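Local atomic coordinates of nicotinate phosphoribosyltransferase (Vibrio cholerae, PDB entry 4HL7), a protein that probably catalyses the ATP-dependent formation of nicotinate beta-D-ribonucleotide from nicotinate and 5-phosphoribosyl diphosphate, a step of NAD biosynthesis. Residues 193-196 against 197-201; 401-404 against 405-409; 291-295 against 296-300; 248-251 against 252-256. One frame throughout, in Å; residues are numbered along the deposited sequence.

Contact 1: residues 193-196 against 197-201; sequences QVQR and DVLAC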
loop_
_atom_site.group_PDB
_atom_site.type_symbol
_atom_site.label_atom_id
_atom_site.label_comp_id
_atom_site.label_asym_id
_atom_site.label_seq_id
_atom_site.Cartn_x
_atom_site.Cartn_y
_atom_site.Cartn_z
ATOM N N GLN A 193 16.466 8.490 0.712
ATOM C CA GLN A 193 17.752 8.253 1.420
ATOM C C GLN A 193 17.524 7.579 2.755
ATOM O O GLN A 193 18.257 6.619 3.107
ATOM C CB GLN A 193 18.576 9.558 1.584
ATOM C CG GLN A 193 20.013 9.368 2.118
ATOM C CD GLN A 193 20.813 8.429 1.246
ATOM O OE1 GLN A 193 20.823 8.572 0.052
ATOM N NE2 GLN A 193 21.370 7.398 1.840
ATOM N N VAL A 194 16.526 8.059 3.518
ATOM C CA VAL A 194 16.226 7.421 4.782
ATOM C C VAL A 194 15.730 6.006 4.591
ATOM O O VAL A 194 16.167 5.095 5.326
ATOM C CB VAL A 194 15.204 8.199 5.647
ATOM C CG1 VAL A 194 14.699 7.310 6.787
ATOM C CG2 VAL A 194 15.838 9.474 6.166
ATOM N N GLN A 195 14.857 5.772 3.608
ATOM C CA GLN A 195 14.415 4.392 3.350
ATOM C C GLN A 195 15.609 3.539 2.956
ATOM O O GLN A 195 15.691 2.359 3.341
ATOM C CB GLN A 195 13.382 4.304 2.220
ATOM C CG GLN A 195 12.819 2.870 2.014
ATOM C CD GLN A 195 11.756 2.801 0.946
ATOM O OE1 GLN A 195 11.647 3.701 0.120
ATOM N NE2 GLN A 195 10.944 1.731 0.963
ATOM N N ARG A 196 16.459 4.101 2.092
ATOM C CA ARG A 196 17.644 3.362 1.621
ATOM C C ARG A 196 18.485 2.877 2.829
ATOM O O ARG A 196 18.803 1.685 2.935
ATOM C CB ARG A 196 18.477 4.201 0.655
ATOM C CG ARG A 196 19.657 3.428 0.029
ATOM C CD ARG A 196 20.948 3.724 0.787
ATOM N NE ARG A 196 21.937 2.674 0.554
ATOM C CZ ARG A 196 22.861 2.304 1.447
ATOM N NH1 ARG A 196 23.719 1.340 1.145
ATOM N NH2 ARG A 196 22.917 2.886 2.645
ATOM N N ASP A 197 18.786 3.784 3.748
ATOM C CA ASP A 197 19.618 3.464 4.922
ATOM C C ASP A 197 18.915 2.486 5.866
ATOM O O ASP A 197 19.559 1.656 6.516
ATOM C CB ASP A 197 19.906 4.719 5.706
ATOM C CG ASP A 197 20.925 5.623 5.025
ATOM O OD1 ASP A 197 21.594 5.168 4.085
ATOM O OD2 ASP A 197 20.984 6.812 5.389
ATOM N N VAL A 198 17.601 2.659 6.012
ATOM C CA VAL A 198 16.800 1.778 6.833
ATOM C C VAL A 198 16.853 0.350 6.324
ATOM O O VAL A 198 17.091 -0.586 7.103
ATOM C CB VAL A 198 15.336 2.294 6.974
ATOM C CG1 VAL A 198 14.413 1.169 7.458
ATOM C CG2 VAL A 198 15.348 3.528 7.897
ATOM N N LEU A 199 16.709 0.179 5.020
ATOM C CA LEU A 199 16.779 -1.153 4.459
ATOM C C LEU A 199 18.212 -1.739 4.611
ATOM O O LEU A 199 18.371 -2.908 4.961
ATOM C CB LEU A 199 16.287 -1.163 2.967
ATOM C CG LEU A 199 14.752 -1.129 2.831
ATOM C CD1 LEU A 199 14.382 -0.836 1.394
ATOM C CD2 LEU A 199 14.250 -2.515 3.182
ATOM N N ALA A 200 19.247 -0.923 4.333
ATOM C CA ALA A 200 20.641 -1.335 4.524
ATOM C C ALA A 200 20.863 -1.846 5.956
ATOM O O ALA A 200 21.523 -2.865 6.172
ATOM C CB ALA A 200 21.598 -0.182 4.214
ATOM N N CYS A 201 20.299 -1.150 6.938
ATOM C CA CYS A 201 20.509 -1.501 8.332
ATOM C C CYS A 201 19.775 -2.814 8.684
ATOM O O CYS A 201 20.339 -3.718 9.313
ATOM C CB CYS A 201 20.040 -0.330 9.187
ATOM S SG CYS A 201 19.944 -0.632 10.971
#
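Residues 193-196 and 197-201 are consecutive turns of one alpha helix. Four i to i+4 backbone hydrogen bonds join them: the carbonyls of Gln-193, Val-194, Gln-195 and Arg-196 accept from the amides of Asp-197, Val-198, Leu-199 and Ala-200. Asp-197 is the polar centre of the side-chain contact. Its CG lies anti to its carbonyl carbon (chi1 -74°), which swings the carboxylate back toward the preceding turn. There OD1 takes two donors. Arg-196 NH2 forms a salt bridge to Asp-197 OD1 at 3.0 Å and reaches it nearly along the C-O axis. OD1 lies in the guanidinium plane, at its edge, while the guanidinium and carboxylate planes stand almost at right angles (89°). Gln-193 NE2 adds a weak hydrogen bond to Asp-197 OD1 at 3.2 Å. Arg-196 gets there by a bend at chi2 (-98°) that folds its chain along the helix. One guanidinium face then lies over the methyl of Ala-200, with Arg-196 NH2 3.7 Å from Ala-200 CB. The amide oxygen of Gln-193 is held by Arg-14. On the buried side, Val-194 CG1 meets Val-198 CG2 at 4.0 Å. Gln-195 and Leu-199 run side by side, CG against CD1 at 4.1 Å. The amide of Gln-195 continues to Arg-189, Thr-186 and Glu-183. Phe-218 covers Leu-199, and Leu-160 covers Val-198. The salt bridge joins sequence neighbours. Gln-193/Asp-197, Val-194/Val-198, Gln-195/Leu-199 and Arg-196/Ala-200 are the i to i+4 pairs of a helix with one buried side, here the crossover helix of the beta-alpha-beta unit made with strands 181-183 and 210-213.

Contact 2: residues 401-404 against 405-409; sequences IFLA and NLKRR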
loop_
_atom_site.group_PDB
_atom_site.type_symbol
_atom_site.label_atom_id
_atom_site.label_comp_id
_atom_site.label_asym_id
_atom_site.label_seq_id
_atom_site.Cartn_x
_atom_site.Cartn_y
_atom_site.Cartn_z
ATOM N N ILE A 401 -25.415 7.150 -2.456
ATOM C CA ILE A 401 -26.427 6.160 -2.965
ATOM C C ILE A 401 -25.730 4.902 -3.451
ATOM O O ILE A 401 -26.165 3.771 -3.179
ATOM C CB ILE A 401 -27.321 6.750 -4.070
ATOM C CG1 ILE A 401 -28.035 7.998 -3.568
ATOM C CG2 ILE A 401 -28.278 5.682 -4.648
ATOM C CD1 ILE A 401 -28.914 8.763 -4.590
ATOM N N PHE A 402 -24.690 5.052 -4.227
ATOM C CA PHE A 402 -23.855 3.878 -4.573
ATOM C C PHE A 402 -23.397 3.061 -3.350
ATOM O O PHE A 402 -23.478 1.800 -3.324
ATOM C CB PHE A 402 -22.653 4.273 -5.434
ATOM C CG PHE A 402 -21.805 3.131 -5.824
ATOM C CD1 PHE A 402 -22.071 2.423 -7.030
ATOM C CD2 PHE A 402 -20.760 2.712 -5.019
ATOM C CE1 PHE A 402 -21.283 1.286 -7.353
ATOM C CE2 PHE A 402 -19.970 1.587 -5.349
ATOM C CZ PHE A 402 -20.242 0.890 -6.530
ATOM N N LEU A 403 -22.887 3.758 -2.340
ATOM C CA LEU A 403 -22.361 3.047 -1.184
ATOM C C LEU A 403 -23.493 2.311 -0.455
ATOM O O LEU A 403 -23.302 1.128 -0.033
ATOM C CB LEU A 403 -21.654 4.045 -0.242
ATOM C CG LEU A 403 -21.144 3.413 1.052
ATOM C CD1 LEU A 403 -20.180 2.229 0.836
ATOM C CD2 LEU A 403 -20.493 4.471 1.974
ATOM N N ALA A 404 -24.645 2.974 -0.320
ATOM C CA ALA A 404 -25.816 2.368 0.349
ATOM C C ALA A 404 -26.264 1.089 -0.436
ATOM O O ALA A 404 -26.496 0.009 0.155
ATOM C CB ALA A 404 -26.969 3.358 0.509
ATOM N N ASN A 405 -26.343 1.208 -1.756
ATOM C CA ASN A 405 -26.668 0.030 -2.557
ATOM C C ASN A 405 -25.654 -1.122 -2.434
ATOM O O ASN A 405 -26.021 -2.300 -2.321
ATOM C CB ASN A 405 -26.790 0.451 -4.032
ATOM C CG ASN A 405 -27.247 -0.683 -4.888
ATOM O OD1 ASN A 405 -28.407 -1.115 -4.797
ATOM N ND2 ASN A 405 -26.363 -1.184 -5.683
ATOM N N LEU A 406 -24.394 -0.786 -2.444
ATOM C CA LEU A 406 -23.317 -1.778 -2.316
ATOM C C LEU A 406 -23.444 -2.496 -0.951
ATOM O O LEU A 406 -23.311 -3.719 -0.857
ATOM C CB LEU A 406 -21.935 -1.077 -2.422
ATOM C CG LEU A 406 -20.750 -2.016 -2.192
ATOM C CD1 LEU A 406 -20.626 -3.008 -3.366
ATOM C CD2 LEU A 406 -19.468 -1.155 -2.091
ATOM N N LYS A 407 -23.720 -1.733 0.128
ATOM C CA LYS A 407 -23.881 -2.363 1.442
ATOM C C LYS A 407 -25.079 -3.313 1.374
ATOM O O LYS A 407 -24.975 -4.477 1.819
ATOM C CB LYS A 407 -24.151 -1.271 2.527
ATOM C CG LYS A 407 -22.851 -0.515 2.880
ATOM C CD LYS A 407 -23.178 0.504 3.986
ATOM C CE LYS A 407 -21.892 1.260 4.371
ATOM N NZ LYS A 407 -22.264 2.433 5.257
ATOM N N ARG A 408 -26.193 -2.854 0.806
ATOM C CA ARG A 408 -27.392 -3.692 0.748
ATOM C C ARG A 408 -27.084 -5.002 -0.003
ATOM O O ARG A 408 -27.501 -6.077 0.445
ATOM C CB ARG A 408 -28.572 -2.951 0.122
ATOM C CG ARG A 408 -29.143 -1.900 1.042
ATOM C CD ARG A 408 -30.473 -1.384 0.496
ATOM N NE ARG A 408 -31.566 -2.174 1.007
ATOM C CZ ARG A 408 -32.023 -2.053 2.255
ATOM N NH1 ARG A 408 -31.478 -1.146 3.074
ATOM N NH2 ARG A 408 -33.022 -2.833 2.687
ATOM N N ARG A 409 -26.375 -4.928 -1.123
ATOM C CA ARG A 409 -26.052 -6.161 -1.887
ATOM C C ARG A 409 -25.214 -7.150 -1.073
ATOM O O ARG A 409 -25.301 -8.360 -1.321
ATOM C CB ARG A 409 -25.332 -5.856 -3.207
ATOM C CG ARG A 409 -26.096 -4.959 -4.182
ATOM C CD ARG A 409 -27.470 -5.407 -4.670
ATOM N NE ARG A 409 -28.590 -5.582 -3.711
ATOM C CZ ARG A 409 -29.442 -4.694 -3.211
ATOM N NH1 ARG A 409 -30.418 -5.147 -2.440
ATOM N NH2 ARG A 409 -29.397 -3.407 -3.447
HETATM O O HOH W 1 -23.644 -0.124 -5.586
#
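The ring of Phe-402 has Leu-406 CD2 beside it, 4.3 Å from CE2 and oblique to the ring. Water 1 sits over one face, displaced toward the rim. This water donates to the carbonyl oxygen of Phe-402 at 3.0 Å and accepts from Asn-405 ND2 at 2.9 Å. It so bridges the backbone of one turn to the amide of the next. The other flat pair is Asn-405 and Arg-409. Arg-409 NH2 bonds to Asn-405 OD1 at 2.8 Å. The oxygen lies at the guanidinium edge, in its plane, but the donor stands above the carbonyl plane of the amide. The Asn-405 amide is thus gripped at both ends, by the water and by the arginine. All this is built on helix 400-409, where the amides of residues 405-408 bond to the carbonyls of residues 401-404, four residues earlier. Asp-399 OD1 accepts from the amide of Phe-402 near the start of the helix. Helix 416-427 packs against Ala-404 through Leu-419, and helix 232-241 touches Phe-402 and Leu-406 through Gln-239. On another side, Lys-407 uses its methylene chain. Its CG lies beside its own backbone N (chi1 -76°), and the chain then runs extended back along the helix. Lys-407 CE rests 4.0 Å from Leu-403 CG, and Leu-403 CD1 is equally near.

Contact 3: residues 291-295 against 296-300; sequences VRHDS and GCPFR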
loop_
_atom_site.group_PDB
_atom_site.type_symbol
_atom_site.label_atom_id
_atom_site.label_comp_id
_atom_site.label_asym_id
_atom_site.label_seq_id
_atom_site.Cartn_x
_atom_site.Cartn_y
_atom_site.Cartn_z
ATOM N N VAL A 291 -3.606 -14.327 2.975
ATOM C CA VAL A 291 -4.461 -13.143 3.060
ATOM C C VAL A 291 -3.742 -12.052 3.880
ATOM O O VAL A 291 -2.836 -12.354 4.698
ATOM C CB VAL A 291 -5.828 -13.463 3.735
ATOM C CG1 VAL A 291 -6.709 -14.254 2.767
ATOM C CG2 VAL A 291 -5.640 -14.263 5.074
ATOM N N ARG A 292 -4.219 -10.823 3.739
ATOM C CA ARG A 292 -3.595 -9.673 4.428
ATOM C C ARG A 292 -4.607 -9.039 5.371
ATOM O O ARG A 292 -5.767 -8.808 4.982
ATOM C CB ARG A 292 -3.114 -8.637 3.386
ATOM C CG ARG A 292 -2.421 -7.404 4.020
ATOM C CD ARG A 292 -1.873 -6.443 2.929
ATOM N NE ARG A 292 -2.800 -5.323 2.876
ATOM C CZ ARG A 292 -3.408 -4.834 1.792
ATOM N NH1 ARG A 292 -4.315 -3.867 1.950
ATOM N NH2 ARG A 292 -3.086 -5.232 0.563
ATOM N N HIS A 293 -4.146 -8.691 6.572
ATOM C CA HIS A 293 -4.994 -7.996 7.553
ATOM C C HIS A 293 -4.701 -6.525 7.506
ATOM O O HIS A 293 -3.540 -6.130 7.624
ATOM C CB HIS A 293 -4.653 -8.485 8.956
ATOM C CG HIS A 293 -5.359 -7.730 10.031
ATOM N ND1 HIS A 293 -4.746 -6.779 10.756
ATOM C CD2 HIS A 293 -6.696 -7.704 10.394
ATOM C CE1 HIS A 293 -5.621 -6.204 11.575
ATOM N NE2 HIS A 293 -6.824 -6.758 11.351
ATOM N N ASP A 294 -5.740 -5.695 7.379
ATOM C CA ASP A 294 -5.509 -4.239 7.316
ATOM C C ASP A 294 -6.468 -3.379 8.137
ATOM O O ASP A 294 -6.343 -2.175 8.130
ATOM C CB ASP A 294 -5.582 -3.768 5.865
ATOM C CG ASP A 294 -4.842 -2.402 5.632
ATOM O OD1 ASP A 294 -5.442 -1.502 4.965
ATOM O OD2 ASP A 294 -3.689 -2.206 6.124
ATOM N N SER A 295 -7.457 -3.964 8.800
ATOM C CA SER A 295 -8.338 -3.143 9.651
ATOM C C SER A 295 -8.990 -4.016 10.708
ATOM O O SER A 295 -9.144 -5.235 10.509
ATOM C CB SER A 295 -9.426 -2.470 8.822
ATOM O OG SER A 295 -10.230 -3.439 8.210
ATOM N N GLY A 296 -9.369 -3.417 11.821
ATOM C CA GLY A 296 -10.093 -4.194 12.864
ATOM C C GLY A 296 -9.114 -5.067 13.619
ATOM O O GLY A 296 -7.880 -4.904 13.497
ATOM N N CYS A 297 -9.638 -5.840 14.551
ATOM C CA CYS A 297 -8.782 -6.563 15.495
ATOM C C CYS A 297 -8.052 -7.693 14.760
ATOM O O CYS A 297 -8.698 -8.525 14.096
ATOM C CB CYS A 297 -9.646 -7.180 16.584
ATOM S SG CYS A 297 -8.734 -8.308 17.696
ATOM N N PRO A 298 -6.703 -7.721 14.842
ATOM C CA PRO A 298 -5.967 -8.778 14.112
ATOM C C PRO A 298 -6.147 -10.172 14.724
ATOM O O PRO A 298 -5.984 -11.185 14.038
ATOM C CB PRO A 298 -4.499 -8.321 14.254
ATOM C CG PRO A 298 -4.474 -7.562 15.551
ATOM C CD PRO A 298 -5.793 -6.821 15.571
ATOM N N PHE A 299 -6.370 -10.222 16.027
ATOM C CA PHE A 299 -6.565 -11.528 16.701
ATOM C C PHE A 299 -7.851 -12.244 16.240
ATOM O O PHE A 299 -7.824 -13.415 15.827
ATOM C CB PHE A 299 -6.512 -11.323 18.241
ATOM C CG PHE A 299 -5.247 -10.626 18.686
ATOM C CD1 PHE A 299 -5.227 -9.228 18.852
ATOM C CD2 PHE A 299 -4.062 -11.348 18.875
ATOM C CE1 PHE A 299 -3.999 -8.576 19.132
ATOM C CE2 PHE A 299 -2.858 -10.693 19.213
ATOM C CZ PHE A 299 -2.859 -9.301 19.339
ATOM N N ARG A 300 -8.963 -11.533 16.335
ATOM C CA ARG A 300 -10.259 -12.008 15.833
ATOM C C ARG A 300 -10.201 -12.352 14.327
ATOM O O ARG A 300 -10.796 -13.316 13.884
ATOM C CB ARG A 300 -11.316 -10.944 16.031
ATOM C CG ARG A 300 -12.739 -11.485 15.747
#
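The imidazole of His-293 lies under Pro-298, whose CA sits over one ring face, 3.7 Å from the centroid and 21° off the normal. This is a CH-pi contact. Pro-298 CB adds to it, 3.6 Å from His-293 CE1. The opposite face of the ring carries the backbone N of Ser-295, offset toward the rim. The ring is therefore held between the chain leaving the strand and the first residue of the following helix. At the ring edge, His-293 NE2 donates a weak, bent hydrogen bond to Gly-296 O, 3.0 Å away and near the ring plane. His-293 CG is anti to its backbone N (chi1 174°), and this carries the ring across the turn. The turn follows strand 290-293 of the parallel sheet in the TIM-barrel-like domain. It leads into helix 298-311, the crossover helix of the beta-alpha-beta unit that ends at strand 320-323. Gly-296 passes through with positive phi (76°), a conformation glycine adopts easily. Its amide bonds to Gln-391. Ser-295 OG is engaged by Asp-269 and by the amide of Asp-390. Cys-297 takes the N-cap position. Cys-297 SG accepts from Arg-300 N at 3.5 Å in an almost straight bond and so caps the first turn of the helix. Leu-335 of helix 329-339 packs on Pro-298. On the strand side, the ion pair between Arg-292 NH1 and Asp-294 OD1 is long, at 4.0 Å. Both residues touch His-232, the predicted autophosphorylation site, which is not phosphorylated here. Arg-292 NH2 also bonds to Thr-229 OG1, and Asp-294 OD2 to Ser-324 OG.

Contact 4: residues 248-251 against 252-256; sequences QQVA and LERWL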
loop_
_atom_site.group_PDB
_atom_site.type_symbol
_atom_site.label_atom_id
_atom_site.label_comp_id
_atom_site.label_asym_id
_atom_site.label_seq_id
_atom_site.Cartn_x
_atom_site.Cartn_y
_atom_site.Cartn_z
ATOM N N GLN A 248 -15.960 -8.832 -5.886
ATOM C CA GLN A 248 -14.865 -9.300 -5.133
ATOM C C GLN A 248 -14.469 -10.726 -5.617
ATOM O O GLN A 248 -13.290 -11.054 -5.797
ATOM C CB GLN A 248 -15.229 -9.305 -3.662
ATOM C CG GLN A 248 -14.127 -9.893 -2.798
ATOM C CD GLN A 248 -14.401 -9.650 -1.330
ATOM O OE1 GLN A 248 -13.620 -8.972 -0.652
ATOM N NE2 GLN A 248 -15.511 -10.157 -0.849
ATOM N N GLN A 249 -15.467 -11.553 -5.883
ATOM C CA GLN A 249 -15.181 -12.873 -6.389
ATOM C C GLN A 249 -14.503 -12.883 -7.738
ATOM O O GLN A 249 -13.515 -13.624 -7.923
ATOM C CB GLN A 249 -16.445 -13.748 -6.429
ATOM C CG GLN A 249 -15.961 -15.196 -6.410
ATOM C CD GLN A 249 -17.048 -16.150 -6.098
ATOM O OE1 GLN A 249 -17.097 -16.734 -5.026
ATOM N NE2 GLN A 249 -17.935 -16.305 -7.032
ATOM N N VAL A 250 -14.990 -12.068 -8.659
ATOM C CA VAL A 250 -14.359 -11.987 -9.992
ATOM C C VAL A 250 -12.930 -11.452 -9.877
ATOM O O VAL A 250 -12.008 -11.939 -10.546
ATOM C CB VAL A 250 -15.186 -11.143 -10.984
ATOM C CG1 VAL A 250 -14.339 -10.812 -12.212
ATOM C CG2 VAL A 250 -16.526 -11.874 -11.308
ATOM N N ALA A 251 -12.731 -10.451 -9.000
ATOM C CA ALA A 251 -11.387 -9.882 -8.841
ATOM C C ALA A 251 -10.453 -10.972 -8.294
ATOM O O ALA A 251 -9.288 -11.110 -8.744
ATOM C CB ALA A 251 -11.430 -8.687 -7.891
ATOM N N LEU A 252 -10.949 -11.780 -7.316
ATOM C CA LEU A 252 -10.090 -12.923 -6.858
ATOM C C LEU A 252 -9.731 -13.908 -7.996
ATOM O O LEU A 252 -8.563 -14.309 -8.134
ATOM C CB LEU A 252 -10.724 -13.700 -5.671
ATOM C CG LEU A 252 -10.934 -12.911 -4.338
ATOM C CD1 LEU A 252 -11.934 -13.631 -3.481
ATOM C CD2 LEU A 252 -9.552 -12.845 -3.645
ATOM N N GLU A 253 -10.714 -14.306 -8.789
ATOM C CA GLU A 253 -10.481 -15.224 -9.872
ATOM C C GLU A 253 -9.537 -14.649 -10.914
ATOM O O GLU A 253 -8.666 -15.346 -11.427
ATOM C CB GLU A 253 -11.855 -15.594 -10.506
ATOM C CG GLU A 253 -12.685 -16.383 -9.488
ATOM C CD GLU A 253 -14.073 -16.652 -10.017
ATOM O OE1 GLU A 253 -14.548 -15.834 -10.795
ATOM O OE2 GLU A 253 -14.666 -17.664 -9.639
ATOM N N ARG A 254 -9.719 -13.385 -11.263
ATOM C CA ARG A 254 -8.976 -12.812 -12.378
ATOM C C ARG A 254 -7.522 -12.543 -12.002
ATOM O O ARG A 254 -6.674 -12.506 -12.867
ATOM C CB ARG A 254 -9.626 -11.525 -12.843
ATOM C CG ARG A 254 -10.884 -11.874 -13.644
ATOM C CD ARG A 254 -11.152 -10.911 -14.772
ATOM N NE ARG A 254 -11.599 -11.643 -15.971
ATOM C CZ ARG A 254 -11.843 -11.069 -17.139
ATOM N NH1 ARG A 254 -11.726 -9.749 -17.255
ATOM N NH2 ARG A 254 -12.241 -11.808 -18.186
ATOM N N TRP A 255 -7.222 -12.354 -10.718
ATOM C CA TRP A 255 -5.803 -12.252 -10.336
ATOM C C TRP A 255 -5.068 -13.538 -10.728
ATOM O O TRP A 255 -3.958 -13.524 -11.231
ATOM C CB TRP A 255 -5.653 -12.004 -8.818
ATOM C CG TRP A 255 -4.222 -11.738 -8.420
ATOM C CD1 TRP A 255 -3.273 -12.616 -7.876
ATOM C CD2 TRP A 255 -3.496 -10.500 -8.661
ATOM N NE1 TRP A 255 -2.032 -11.952 -7.724
ATOM C CE2 TRP A 255 -2.149 -10.674 -8.134
ATOM C CE3 TRP A 255 -3.845 -9.279 -9.213
ATOM C CZ2 TRP A 255 -1.192 -9.655 -8.199
ATOM C CZ3 TRP A 255 -2.875 -8.258 -9.238
ATOM C CH2 TRP A 255 -1.598 -8.454 -8.731
ATOM N N LEU A 256 -5.702 -14.677 -10.448
ATOM C CA LEU A 256 -5.133 -15.994 -10.768
ATOM C C LEU A 256 -4.975 -16.234 -12.291
ATOM O O LEU A 256 -4.043 -16.880 -12.715
ATOM C CB LEU A 256 -6.013 -17.084 -10.181
ATOM C CG LEU A 256 -6.072 -17.024 -8.623
ATOM C CD1 LEU A 256 -7.011 -18.143 -8.108
ATOM C CD2 LEU A 256 -4.719 -17.008 -7.842
#
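Arg-254 CB lies 3.3 Å from Val-250 O, one turn back in alpha helix 247-258 of the TIM-barrel-like domain. Arg-254 CG is 3.3 Å from Val-250 O and 3.9 Å from Val-250 CG1. Arg-254 CD is 4.1 Å from Val-250 CG1. Arg-254 CG stands beside its own backbone N (chi1 -76°), which lays the start of the chain along Val-250. The two side chains run together, pointing the same way. Bends at chi2 and chi3 then lead the arginine off the helix. Its guanidinium makes a cation-pi contact with Phe-33, and NH1 bonds to Tyr-34 OH. The aliphatic part of Arg-254 thus packs on Val-250, and its charged end meets Phe-33 and Tyr-34. Leu-252 and Glu-253 fold back in a similar way. Leu-252 CG lies over Gln-248 O at 3.3 Å, and Glu-253 CG lies over Gln-249 O at the same distance. The buried amide of Gln-248 is held through NE2 by Asp-279. Phe-235 packs against Ala-251 and Leu-252, and Leu-284 covers Leu-252 and Glu-253. The backbone amides of residues 252-255 bond to the carbonyls of residues 248-251 in the regular helical pattern. One of these carbonyls has a second donor: Ala-251 O accepts from Trp-255 N at 3.1 Å and also from Trp-234 NE1.

In the fold
From the N terminus the chain meets the contacts in the order 1, 4, 3, 2. They follow in series; none nests in or crosses another. Contact 1 lies within the helix between strands 181-183 and 210-213, at one end of the parallel sheet. Contact 4 is on helix 247-258, just before strand 265-267 at the other end. Contact 3 closes the short turn between strand 290-293, next to 265-267, and helix 298-311. Contact 2 comes late, on helix 400-409. Contacts 3 and 4 have nearest atoms about 7 Å apart. Contacts 1 and 2 lie on opposite sides of the chain's centre. Helix 232-241 touches contacts 2, 3 and 4.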